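Local coordinates for PhnB protein (Bacillus cereus, PDB 3OMS), which is of unproven function but belongs to the glyoxalase clan as a PhnB-like protein, possibly a 3-demethylubiquinone-9 3-methyltransferase, at residues G19-A24 / G52-A57; D96-K101 / W132-A137; I108-G113 / K119-L124. One frame throughout, in Å; residues are numbered along the deposited sequence. Where two conformers were deposited one is given.

Contact 1: G19-A24 / G52-A57; sequences GKAEEA and GTVIHA
Ala21 and Val54 face each other with CA atoms 6.4 Å apart, where the first turn of helix 21-29 meets the chain of strand 54-61 at Val54, in one of the two beta-alpha-beta-beta-beta modules expected of a glyoxalase-clan fold. Lys20 occupies the N-cap position, and its carbonyl O receives the N-H of Ala24. The apolar part of the contact is small. Ala21 CB lies 3.9 Å from Val54 CG2, and Val54 CG2 also lies 4.0 Å from Glu22 CB, so one branch of the valine rests against two consecutive helix residues. That branch is the one beside the backbone N, because CG1 takes the position anti to N (chi1 174°). Ile40 and Cys68, on the neighbouring strands 37-42 and 64-70, continue the apolar packing. The Asp70 carboxylate accepts from both segments: OD1 from the N-H groups of Gly19 and Ala21, OD2 from that of Val54. Glu22 extends from the helix with its carboxylate turned to polar partners, OE2 forming a salt bridge with Arg42. A water sits 2.8 Å from Glu22 OE1 and 2.6 Å from Gly52 O; more acceptors surround it than it has protons, so a bridge between these two oxygens is not certain.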
loop_
_atom_site.group_PDB
_atom_site.type_symbol
_atom_site.label_atom_id
_atom_site.label_comp_id
_atom_site.label_asym_id
_atom_site.label_seq_id
_atom_site.Cartn_x
_atom_site.Cartn_y
_atom_site.Cartn_z
ATOM N N GLY A 19 0.072 16.577 6.741
ATOM C CA GLY A 19 0.607 17.275 7.914
ATOM C C GLY A 19 1.071 16.365 9.020
ATOM O O GLY A 19 1.747 16.820 9.913
ATOM N N LYS A 20 0.729 15.094 8.966
ATOM C CA LYS A 20 1.057 14.152 10.033
ATOM C C LYS A 20 2.156 13.111 9.685
ATOM O O LYS A 20 2.353 12.168 10.461
ATOM C CB LYS A 20 -0.219 13.423 10.466
ATOM C CG LYS A 20 -1.381 14.381 10.894
ATOM C CD LYS A 20 -1.407 14.551 12.348
ATOM C CE LYS A 20 -2.581 15.506 12.790
ATOM N NZ LYS A 20 -2.102 16.377 13.874
ATOM N N ALA A 21 2.852 13.276 8.555
ATOM C CA ALA A 21 3.790 12.243 8.080
ATOM C C ALA A 21 4.830 11.927 9.164
ATOM O O ALA A 21 5.118 10.770 9.466
ATOM C CB ALA A 21 4.500 12.666 6.777
ATOM N N GLU A 22 5.433 12.980 9.716
ATOM C CA GLU A 22 6.561 12.789 10.613
ATOM C C GLU A 22 6.080 12.112 11.900
ATOM O O GLU A 22 6.707 11.143 12.366
ATOM C CB GLU A 22 7.280 14.093 10.909
ATOM C CG GLU A 22 8.558 13.840 11.785
ATOM C CD GLU A 22 9.513 14.994 11.847
ATOM O OE1 GLU A 22 9.268 16.049 11.200
ATOM O OE2 GLU A 22 10.547 14.841 12.544
ATOM N N GLU A 23 4.965 12.606 12.468
ATOM C CA GLU A 23 4.398 11.973 13.646
ATOM C C GLU A 23 4.064 10.498 13.369
ATOM O O GLU A 23 4.308 9.618 14.195
ATOM C CB GLU A 23 3.142 12.732 14.085
ATOM C CG GLU A 23 2.492 12.255 15.384
ATOM C CD GLU A 23 1.098 12.904 15.529
ATOM O OE1 GLU A 23 1.042 14.133 15.657
ATOM O OE2 GLU A 23 0.092 12.207 15.433
ATOM N N ALA A 24 3.493 10.243 12.198
ATOM C CA ALA A 24 3.053 8.903 11.831
ATOM C C ALA A 24 4.213 7.968 11.714
ATOM O O ALA A 24 4.212 6.854 12.285
ATOM C CB ALA A 24 2.257 8.947 10.489
ATOM N N GLY A 52 8.042 23.087 8.107
ATOM C CA GLY A 52 8.202 21.917 9.001
ATOM C C GLY A 52 7.569 20.597 8.571
ATOM O O GLY A 52 7.871 19.562 9.154
ATOM N N THR A 53 6.658 20.629 7.595
ATOM C CA THR A 53 6.044 19.403 7.092
ATOM C C THR A 53 7.019 18.660 6.162
ATOM O O THR A 53 7.992 19.248 5.651
ATOM C CB THR A 53 4.689 19.662 6.360
ATOM O OG1 THR A 53 4.939 20.346 5.122
ATOM C CG2 THR A 53 3.733 20.460 7.279
ATOM N N VAL A 54 6.731 17.380 5.922
ATOM C CA VAL A 54 7.646 16.502 5.174
ATOM C C VAL A 54 7.548 16.690 3.652
ATOM O O VAL A 54 6.490 16.455 3.023
ATOM C CB VAL A 54 7.410 15.041 5.549
ATOM C CG1 VAL A 54 8.246 14.043 4.670
ATOM C CG2 VAL A 54 7.712 14.824 7.050
ATOM N N ILE A 55 8.659 17.091 3.052
ATOM C CA ILE A 55 8.807 17.049 1.614
ATOM C C ILE A 55 8.829 15.593 1.135
ATOM O O ILE A 55 8.043 15.177 0.273
ATOM C CB ILE A 55 10.118 17.716 1.139
ATOM C CG1 ILE A 55 10.247 19.172 1.615
ATOM C CG2 ILE A 55 10.209 17.691 -0.386
ATOM C CD1 ILE A 55 11.633 19.818 1.214
ATOM N N HIS A 56 9.765 14.827 1.693
ATOM C CA HIS A 56 9.863 13.399 1.434
ATOM C C HIS A 56 10.580 12.772 2.618
ATOM O O HIS A 56 11.456 13.414 3.204
ATOM C CB HIS A 56 10.583 13.113 0.102
ATOM C CG HIS A 56 11.988 13.636 0.023
ATOM N ND1 HIS A 56 13.062 12.973 0.583
ATOM C CD2 HIS A 56 12.499 14.737 -0.579
ATOM C CE1 HIS A 56 14.170 13.655 0.345
ATOM N NE2 HIS A 56 13.857 14.728 -0.360
ATOM N N ALA A 57 10.195 11.548 2.956
ATOM C CA ALA A 57 10.880 10.757 3.984
ATOM C C ALA A 57 10.836 9.280 3.621
ATOM O O ALA A 57 9.843 8.796 3.026
ATOM C CB ALA A 57 10.248 10.996 5.375
HETATM O O HOH W 1 7.051 17.262 10.000
#

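Contact 2: D96-K101 / W132-A137; sequences DTVFHK and WQLTLA
The ring of Phe99 meets Leu134 at its edge, Leu134 CD1 lying near the ring plane, 3.9 Å from Phe99 CD1. The two faces of the ring are taken by residues of neighbouring segments: Leu112 CB lies over one and Leu124 CD2, from strand 121-125, over the opposite one. The indole of Trp132, on the same strand as Leu134, takes little part here; it packs edge-to-face with Tyr28, while its NE1 is hydrogen-bonded to Asp126.

Leu134 makes the strand's side-chain contacts with this part of helix 92-103. Leu134 CA and Phe99 CA are 7.2 Å apart, and the two leucine methyls have different partners. CD1 goes to the phenyl edge, whereas Leu134 CD2 reaches Val98 CG1 at 3.8 Å and comes within 3.9 Å of the backbone N of Phe99. Chi1 (-68°) aims CG of the leucine, and chi2 (88°) sets the directions of the two methyls. On the helix, Val98 presents the branch that stands anti to N (chi1 -177°), and Ile95, one turn earlier, touches Leu134 as well. The other side of the strand is different: Gln133 points away from the helix and packs on Phe14 of the second subunit.

Val98, Phe99 and Leu134 are all buried, and no hydrogen bond links the two segments. The helix is therefore seated on its sheet here by dispersion and by exclusion of water, with the strand's backbone hydrogen bonds directed to its neighbours in the sheet.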
loop_
_atom_site.group_PDB
_atom_site.type_symbol
_atom_site.label_atom_id
_atom_site.label_comp_id
_atom_site.label_asym_id
_atom_site.label_seq_id
_atom_site.Cartn_x
_atom_site.Cartn_y
_atom_site.Cartn_z
ATOM N N ASP A 96 -1.015 -8.662 20.238
ATOM C CA ASP A 96 -1.808 -7.957 21.263
ATOM C C ASP A 96 -1.306 -6.538 21.450
ATOM O O ASP A 96 -2.099 -5.580 21.471
ATOM C CB ASP A 96 -1.765 -8.695 22.620
ATOM C CG ASP A 96 -2.585 -9.972 22.618
ATOM O OD1 ASP A 96 -3.448 -10.188 21.722
ATOM O OD2 ASP A 96 -2.361 -10.799 23.530
ATOM N N THR A 97 0.012 -6.395 21.556
ATOM C CA THR A 97 0.623 -5.091 21.771
ATOM C C THR A 97 0.491 -4.174 20.571
ATOM O O THR A 97 0.111 -3.027 20.737
ATOM C CB THR A 97 2.113 -5.196 22.116
ATOM O OG1 THR A 97 2.249 -5.962 23.307
ATOM C CG2 THR A 97 2.678 -3.802 22.379
ATOM N N VAL A 98 0.808 -4.655 19.370
ATOM C CA VAL A 98 0.758 -3.803 18.208
ATOM C C VAL A 98 -0.686 -3.408 17.877
ATOM O O VAL A 98 -0.962 -2.267 17.520
ATOM C CB VAL A 98 1.382 -4.471 16.963
ATOM C CG1 VAL A 98 1.370 -3.540 15.811
ATOM C CG2 VAL A 98 2.806 -4.940 17.223
ATOM N N PHE A 99 -1.602 -4.354 17.949
ATOM C CA PHE A 99 -3.005 -4.041 17.669
ATOM C C PHE A 99 -3.517 -2.904 18.583
ATOM O O PHE A 99 -4.108 -1.936 18.101
ATOM C CB PHE A 99 -3.886 -5.286 17.811
ATOM C CG PHE A 99 -5.283 -5.099 17.290
ATOM C CD1 PHE A 99 -5.565 -5.306 15.945
ATOM C CD2 PHE A 99 -6.321 -4.721 18.141
ATOM C CE1 PHE A 99 -6.851 -5.150 15.461
ATOM C CE2 PHE A 99 -7.612 -4.535 17.645
ATOM C CZ PHE A 99 -7.871 -4.751 16.343
ATOM N N HIS A 100 -3.289 -3.051 19.885
ATOM C CA HIS A 100 -3.756 -2.103 20.916
ATOM C C HIS A 100 -3.166 -0.722 20.669
ATOM O O HIS A 100 -3.844 0.273 20.789
ATOM C CB HIS A 100 -3.382 -2.639 22.303
ATOM C CG HIS A 100 -3.584 -1.681 23.434
ATOM N ND1 HIS A 100 -4.828 -1.285 23.871
ATOM C CD2 HIS A 100 -2.686 -1.089 24.258
ATOM C CE1 HIS A 100 -4.685 -0.481 24.910
ATOM N NE2 HIS A 100 -3.395 -0.351 25.164
ATOM N N LYS A 101 -1.893 -0.694 20.280
ATOM C CA LYS A 101 -1.270 0.579 19.997
ATOM C C LYS A 101 -1.909 1.241 18.773
ATOM O O LYS A 101 -2.220 2.433 18.800
ATOM C CB LYS A 101 0.255 0.416 19.831
ATOM C CG LYS A 101 0.984 0.218 21.204
ATOM C CD LYS A 101 2.472 0.063 20.983
ATOM C CE LYS A 101 3.377 -0.003 22.239
ATOM N NZ LYS A 101 4.786 -0.293 21.627
ATOM N N TRP A 132 -4.757 -1.347 8.678
ATOM C CA TRP A 132 -3.855 -2.413 9.088
ATOM C C TRP A 132 -4.620 -3.704 9.416
ATOM O O TRP A 132 -5.666 -3.694 10.121
ATOM C CB TRP A 132 -3.127 -2.000 10.346
ATOM C CG TRP A 132 -2.213 -0.833 10.264
ATOM C CD1 TRP A 132 -2.557 0.468 10.406
ATOM C CD2 TRP A 132 -0.787 -0.856 10.090
ATOM N NE1 TRP A 132 -1.448 1.263 10.344
ATOM C CE2 TRP A 132 -0.344 0.481 10.125
ATOM C CE3 TRP A 132 0.152 -1.873 9.919
ATOM C CZ2 TRP A 132 1.006 0.838 10.008
ATOM C CZ3 TRP A 132 1.491 -1.519 9.752
ATOM C CH2 TRP A 132 1.908 -0.170 9.825
ATOM N N GLN A 133 -4.076 -4.821 8.919
ATOM C CA GLN A 133 -4.578 -6.146 9.264
ATOM C C GLN A 133 -3.449 -6.834 9.992
ATOM O O GLN A 133 -2.262 -6.711 9.642
ATOM C CB GLN A 133 -4.934 -7.007 8.047
ATOM C CG GLN A 133 -6.078 -6.465 7.190
ATOM C CD GLN A 133 -6.366 -7.380 6.029
ATOM O OE1 GLN A 133 -6.714 -8.551 6.216
ATOM N NE2 GLN A 133 -6.197 -6.863 4.809
ATOM N N LEU A 134 -3.803 -7.549 11.036
ATOM C CA LEU A 134 -2.790 -8.215 11.853
ATOM C C LEU A 134 -3.200 -9.644 12.055
ATOM O O LEU A 134 -4.360 -9.912 12.311
ATOM C CB LEU A 134 -2.649 -7.518 13.184
ATOM C CG LEU A 134 -2.060 -6.112 13.134
ATOM C CD1 LEU A 134 -3.163 -5.087 12.918
ATOM C CD2 LEU A 134 -1.334 -5.907 14.432
ATOM N N THR A 135 -2.244 -10.563 11.881
ATOM C CA THR A 135 -2.525 -11.951 12.092
ATOM C C THR A 135 -1.349 -12.663 12.752
ATOM O O THR A 135 -0.226 -12.186 12.706
ATOM C CB THR A 135 -2.912 -12.621 10.788
ATOM O OG1 THR A 135 -3.546 -13.873 11.094
ATOM C CG2 THR A 135 -1.652 -12.808 9.895
ATOM N N LEU A 136 -1.642 -13.777 13.413
ATOM C CA LEU A 136 -0.618 -14.542 14.090
ATOM C C LEU A 136 -0.200 -15.701 13.160
ATOM O O LEU A 136 -1.061 -16.457 12.701
ATOM C CB LEU A 136 -1.199 -15.022 15.417
ATOM C CG LEU A 136 -0.282 -15.593 16.489
ATOM C CD1 LEU A 136 0.759 -14.566 16.863
ATOM C CD2 LEU A 136 -1.141 -16.015 17.682
ATOM N N ALA A 137 1.106 -15.800 12.862
ATOM C CA ALA A 137 1.662 -16.837 11.974
ATOM C C ALA A 137 1.914 -18.145 12.710
ATOM O O ALA A 137 1.099 -18.590 13.549
ATOM C CB ALA A 137 2.967 -16.335 11.323
#

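Contact 3: I108-G113 / K119-L124; sequences ILMPLG and KKFGWL
Leu109 meets Trp123 over one face of the indole in this antiparallel ladder: Leu109 CD1 is 4.0 Å from the centroid of the five-membered ring of Trp123 and 24° off the normal, a CH-pi contact. The indole's own N-H is engaged with Ser131. Met110, a selenomethionine, lies on the same face of the sheet as Trp123 and Phe121. Its CB meets Trp123 CB; with CG anti to the carbonyl carbon, an extended chi2 (176°) carries Met110 SE to the edge of the Phe121 ring, 3.9 Å from Phe121 CE2. This is a Met-aromatic contact made near the ring plane. Phe117 packs edge-to-face with Phe121, and Met16 of the second subunit packs on Trp123.

Ile108 and Leu124 point to the other face of the sheet, toward helix 92-103, where CD1 of the isoleucine reaches Leu124 CB. Leu112 and Lys120 cross at about a right angle, with Leu112 CG 3.7 Å from Lys120 CE. The aliphatic part of the lysine thus packs on leucine while NZ continues to salt bridges with Glu92 and Asp96; a water connects NZ to Leu112 O.

In the backbone, Trp123 O accepts from both Leu109 N (2.8 Å) and Met110 N (2.9 Å, 168° at the hydrogen), the two donors arriving from the same face of its carbonyl plane. In return Trp123 N uses a lone pair of Met110 O. Farther along, Gly113 and Phe121 exchange a reciprocal pair of backbone bonds. With Leu109 and Met110 both facing Trp123, the arrangement is a classic beta bulge, followed by a second register shift before Gly113, along strand 107-111, the outermost of its sheet within this chain, and the residues after it, in a glyoxalase-clan fold.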
loop_
_atom_site.group_PDB
_atom_site.type_symbol
_atom_site.label_atom_id
_atom_site.label_comp_id
_atom_site.label_asym_id
_atom_site.label_seq_id
_atom_site.Cartn_x
_atom_site.Cartn_y
_atom_site.Cartn_z
ATOM N N ILE A 108 -12.160 0.327 14.608
ATOM C CA ILE A 108 -12.048 -1.116 14.471
ATOM C C ILE A 108 -12.939 -1.610 13.351
ATOM O O ILE A 108 -14.134 -1.334 13.324
ATOM C CB ILE A 108 -12.436 -1.837 15.767
ATOM C CG1 ILE A 108 -11.623 -1.300 16.949
ATOM C CG2 ILE A 108 -12.280 -3.346 15.621
ATOM C CD1 ILE A 108 -10.063 -1.355 16.805
ATOM N N LEU A 109 -12.371 -2.385 12.448
ATOM C CA LEU A 109 -13.147 -2.966 11.372
ATOM C C LEU A 109 -13.549 -4.413 11.734
ATOM O O LEU A 109 -14.705 -4.813 11.542
ATOM C CB LEU A 109 -12.350 -2.898 10.079
ATOM C CG LEU A 109 -11.951 -1.484 9.647
ATOM C CD1 LEU A 109 -11.235 -1.469 8.268
ATOM C CD2 LEU A 109 -13.274 -0.661 9.611
HETATM N N MSE A 110 -12.566 -5.181 12.217
HETATM C CA MSE A 110 -12.766 -6.494 12.816
HETATM C C MSE A 110 -11.928 -6.587 14.089
HETATM O O MSE A 110 -10.683 -6.470 14.046
HETATM C CB MSE A 110 -12.394 -7.627 11.833
HETATM C CG MSE A 110 -13.280 -7.567 10.598
HETATM SE SE MSE A 110 -12.748 -8.913 9.255
HETATM C CE MSE A 110 -13.438 -10.444 10.180
ATOM N N PRO A 111 -12.600 -6.784 15.225
ATOM C CA PRO A 111 -11.871 -6.788 16.476
ATOM C C PRO A 111 -10.901 -7.952 16.542
ATOM O O PRO A 111 -11.141 -9.006 15.919
ATOM C CB PRO A 111 -12.976 -6.942 17.509
ATOM C CG PRO A 111 -14.062 -7.618 16.828
ATOM C CD PRO A 111 -14.036 -7.040 15.442
ATOM N N LEU A 112 -9.833 -7.775 17.315
ATOM C CA LEU A 112 -8.768 -8.762 17.436
ATOM C C LEU A 112 -9.276 -9.966 18.198
ATOM O O LEU A 112 -9.690 -9.863 19.385
ATOM C CB LEU A 112 -7.563 -8.176 18.137
ATOM C CG LEU A 112 -6.378 -9.156 18.280
ATOM C CD1 LEU A 112 -5.904 -9.577 16.914
ATOM C CD2 LEU A 112 -5.241 -8.546 19.105
ATOM N N GLY A 113 -9.218 -11.137 17.552
ATOM C CA GLY A 113 -9.671 -12.347 18.202
ATOM C C GLY A 113 -9.614 -13.538 17.282
ATOM O O GLY A 113 -8.935 -13.487 16.249
ATOM N N LYS A 119 -6.542 -18.172 13.991
ATOM C CA LYS A 119 -6.534 -18.259 15.462
ATOM C C LYS A 119 -6.576 -16.866 16.094
ATOM O O LYS A 119 -7.152 -16.663 17.165
ATOM C CB LYS A 119 -5.308 -19.039 15.978
ATOM C CG LYS A 119 -3.930 -18.320 15.925
ATOM C CD LYS A 119 -2.815 -19.193 16.614
ATOM C CE LYS A 119 -1.913 -19.923 15.579
ATOM N NZ LYS A 119 -1.248 -21.142 16.162
ATOM N N LYS A 120 -5.948 -15.915 15.416
ATOM C CA LYS A 120 -5.853 -14.564 15.941
ATOM C C LYS A 120 -5.670 -13.583 14.791
ATOM O O LYS A 120 -4.633 -13.577 14.131
ATOM C CB LYS A 120 -4.696 -14.454 16.909
ATOM C CG LYS A 120 -4.727 -13.234 17.794
ATOM C CD LYS A 120 -5.338 -13.485 19.146
ATOM C CE LYS A 120 -5.174 -12.234 20.009
ATOM N NZ LYS A 120 -5.290 -12.443 21.488
ATOM N N PHE A 121 -6.680 -12.739 14.606
ATOM C CA PHE A 121 -6.732 -11.761 13.507
ATOM C C PHE A 121 -7.521 -10.529 13.900
ATOM O O PHE A 121 -8.521 -10.614 14.641
ATOM C CB PHE A 121 -7.396 -12.370 12.278
ATOM C CG PHE A 121 -7.628 -11.391 11.153
ATOM C CD1 PHE A 121 -6.620 -11.152 10.212
ATOM C CD2 PHE A 121 -8.861 -10.748 11.008
ATOM C CE1 PHE A 121 -6.820 -10.261 9.138
ATOM C CE2 PHE A 121 -9.075 -9.855 9.942
ATOM C CZ PHE A 121 -8.044 -9.623 8.996
ATOM N N GLY A 122 -7.090 -9.382 13.396
ATOM C CA GLY A 122 -7.872 -8.160 13.533
ATOM C C GLY A 122 -7.608 -7.213 12.404
ATOM O O GLY A 122 -6.571 -7.313 11.703
ATOM N N TRP A 123 -8.508 -6.248 12.244
ATOM C CA TRP A 123 -8.421 -5.285 11.138
ATOM C C TRP A 123 -8.902 -3.954 11.683
ATOM O O TRP A 123 -9.945 -3.865 12.323
ATOM C CB TRP A 123 -9.301 -5.728 9.962
ATOM C CG TRP A 123 -9.033 -5.063 8.650
ATOM C CD1 TRP A 123 -8.400 -3.889 8.425
ATOM C CD2 TRP A 123 -9.406 -5.566 7.360
ATOM N NE1 TRP A 123 -8.387 -3.600 7.079
ATOM C CE2 TRP A 123 -8.998 -4.619 6.405
ATOM C CE3 TRP A 123 -10.032 -6.741 6.921
ATOM C CZ2 TRP A 123 -9.154 -4.828 5.012
ATOM C CZ3 TRP A 123 -10.232 -6.928 5.537
ATOM C CH2 TRP A 123 -9.790 -5.970 4.608
ATOM N N LEU A 124 -8.103 -2.926 11.480
ATOM C CA LEU A 124 -8.457 -1.591 11.953
ATOM C C LEU A 124 -7.953 -0.523 11.014
ATOM O O LEU A 124 -7.142 -0.820 10.095
ATOM C CB LEU A 124 -7.834 -1.360 13.334
ATOM C CG LEU A 124 -6.320 -1.589 13.560
ATOM C CD1 LEU A 124 -5.538 -0.392 12.954
ATOM C CD2 LEU A 124 -6.037 -1.692 15.068
HETATM O O HOH W 2 -7.809 -11.042 21.295
#

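In the fold
Contact 1 closes before the other two open and lies on the opposite side of the chain's centre, its own centre 24 Å from that of contact 2 and 28 Å from that of contact 3. It sets helix 21-29 against the sheet of strands 11-17, 64-70, 54-61 and 37-42, as contact 2 sets helix 92-103 against the second sheet, so each helix packs on its own sheet. Contacts 2 and 3, with centres 8 Å apart, share that second sheet, and contact 3 is nested within the chain loop closed by contact 2. Strands 121-125 and 131-136 join them directly, as in Leu134 N to Gly122 O at 2.9 Å. Both sheets have strand order 1-4-3-2, consistent with the paired-module architecture of the glyoxalase clan.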